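Local coordinates for protein SnoN,Epimerase SnoN (Streptomyces nogalater, PDB 5EP9) that acts as a non-heme iron, alpha-ketoglutarate-dependent epimerase in the biosynthesis of nogalamycin, at residues A[273-277]-A[278-282]. Numbering follows the deposited sequence.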
loop_
_atom_site.group_PDB
_atom_site.type_symbol
_atom_site.label_atom_id
_atom_site.label_comp_id
_atom_site.label_asym_id
_atom_site.label_seq_id
_atom_site.Cartn_x
_atom_site.Cartn_y
_atom_site.Cartn_z
ATOM N N ALA A 273 8.334 -12.922 16.895
ATOM C CA ALA A 273 8.489 -11.747 17.805
ATOM C C ALA A 273 7.390 -10.819 17.510
ATOM O O ALA A 273 7.147 -10.580 16.351
ATOM C CB ALA A 273 9.833 -11.063 17.622
ATOM N N PRO A 274 6.694 -10.275 18.532
ATOM C CA PRO A 274 5.573 -9.470 18.148
ATOM C C PRO A 274 6.061 -8.144 17.579
ATOM O O PRO A 274 7.170 -7.701 17.872
ATOM C CB PRO A 274 4.773 -9.264 19.435
ATOM C CG PRO A 274 5.407 -10.173 20.489
ATOM C CD PRO A 274 6.836 -10.332 20.015
ATOM N N LEU A 275 5.255 -7.575 16.665
ATOM C CA LEU A 275 5.590 -6.310 16.105
ATOM C C LEU A 275 4.711 -5.310 16.844
ATOM O O LEU A 275 3.518 -5.155 16.518
ATOM C CB LEU A 275 5.373 -6.318 14.586
ATOM C CG LEU A 275 6.183 -7.403 13.897
ATOM C CD1 LEU A 275 5.772 -7.473 12.447
ATOM C CD2 LEU A 275 7.690 -7.283 13.942
ATOM N N THR A 276 5.334 -4.600 17.784
ATOM C CA THR A 276 4.636 -3.648 18.667
ATOM C C THR A 276 5.458 -2.385 18.919
ATOM O O THR A 276 6.568 -2.233 18.402
ATOM C CB THR A 276 4.338 -4.213 20.016
ATOM O OG1 THR A 276 5.552 -4.634 20.556
ATOM C CG2 THR A 276 3.441 -5.427 19.969
ATOM N N GLY A 277 4.842 -1.444 19.641
ATOM C CA GLY A 277 5.458 -0.179 19.944
ATOM C C GLY A 277 5.289 0.863 18.845
ATOM O O GLY A 277 4.598 0.646 17.837
ATOM N N ASP A 278 5.914 1.994 19.066
ATOM C CA ASP A 278 6.084 3.150 18.148
ATOM C C ASP A 278 6.530 2.845 16.770
ATOM O O ASP A 278 6.167 3.537 15.850
ATOM C CB ASP A 278 7.188 4.133 18.707
ATOM C CG ASP A 278 6.674 5.009 19.824
ATOM O OD1 ASP A 278 5.419 5.058 19.941
ATOM O OD2 ASP A 278 7.486 5.640 20.590
ATOM N N ARG A 279 7.352 1.843 16.626
ATOM C CA ARG A 279 7.818 1.415 15.305
ATOM C C ARG A 279 6.703 0.763 14.424
ATOM O O ARG A 279 6.732 0.797 13.229
ATOM C CB ARG A 279 8.989 0.454 15.492
ATOM C CG ARG A 279 9.542 -0.123 14.196
ATOM C CD ARG A 279 9.846 0.953 13.153
ATOM N NE ARG A 279 10.387 0.319 11.977
ATOM C CZ ARG A 279 9.664 -0.181 10.962
ATOM N NH1 ARG A 279 8.332 -0.063 10.940
ATOM N NH2 ARG A 279 10.302 -0.807 9.946
ATOM N N PHE A 280 5.706 0.187 15.092
ATOM C CA PHE A 280 4.571 -0.559 14.439
ATOM C C PHE A 280 3.277 -0.174 15.090
ATOM O O PHE A 280 2.631 -0.987 15.739
ATOM C CB PHE A 280 4.749 -2.058 14.518
ATOM C CG PHE A 280 6.024 -2.546 13.900
ATOM C CD1 PHE A 280 6.175 -2.561 12.542
ATOM C CD2 PHE A 280 7.073 -3.047 14.690
ATOM C CE1 PHE A 280 7.348 -3.041 11.945
ATOM C CE2 PHE A 280 8.248 -3.510 14.110
ATOM C CZ PHE A 280 8.379 -3.510 12.726
ATOM N N PRO A 281 2.916 1.116 14.987
ATOM C CA PRO A 281 1.943 1.643 15.949
ATOM C C PRO A 281 0.555 1.140 15.685
ATOM O O PRO A 281 0.102 1.088 14.524
ATOM C CB PRO A 281 2.053 3.181 15.758
ATOM C CG PRO A 281 2.483 3.302 14.316
ATOM C CD PRO A 281 3.482 2.193 14.174
ATOM N N LEU A 282 -0.168 0.939 16.759
ATOM C CA LEU A 282 -1.592 0.786 16.708
ATOM C C LEU A 282 -2.223 2.002 15.984
ATOM O O LEU A 282 -1.866 3.115 16.240
ATOM C CB LEU A 282 -2.172 0.655 18.092
ATOM C CG LEU A 282 -1.833 -0.633 18.865
ATOM C CD1 LEU A 282 -2.124 -0.475 20.351
ATOM C CD2 LEU A 282 -2.570 -1.819 18.239
#
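The Phe280 ring is sandwiched between Leu275 on one face and the side chain of its own neighbour Arg279 on the other. Leu275 CB makes a CH-pi contact, 4.0 Å from the ring centroid and 22° off the ring normal. The nearest ring atom to Leu275 CB is Phe280 CD2, at 3.7 Å. Leu275 CD2 lies further along the same side, 3.8 Å from Phe280 CE2. On the opposite face Arg279 CG sits over the rim. Phe280 CZ in turn lies over one face of the Arg279 guanidinium, off its centre. At the ring edge, in plane, Thr276 O approaches Phe280 CD2 at 3.8 Å. In Phe280, CG stands beside the backbone N and anti to the carbonyl carbon (chi1 -58°), which lays the ring against Leu275.

The backbone reverses here in a type I beta turn from Gly277 to Phe280. It is closed by the hydrogen bond from Phe280 N to Gly277 O, 3.0 Å long. The donor stands well above the carbonyl plane of Gly277. The same oxygen receives a CA-H...O contact from Pro281 CA at 3.4 Å. Gly277 enters the turn with a positive phi (85°), which glycine adopts readily.

An alanine in place of Phe280 would probably leave a gap between Leu275 and the Arg279 side chain.

The turn lies in the second SnoN part of this engineered fusion (203-305), away from the iron site. It follows helix 256-259. Phe280 and Leu275 both pack on Met244 of strand 236-245, and Phe280 also meets Phe121 of strand 118-128. Both strands belong to the seven-stranded sheet of what is probably the double-stranded beta-helix (cupin) fold, as in the PhyH family. Arg279 NH2 donates a hydrogen bond to Pro262 O. Arg98 NH2 of helix 95-101 and Arg119 NH1 of strand 118-128 hydrogen-bond Asp278 O and Phe280 O.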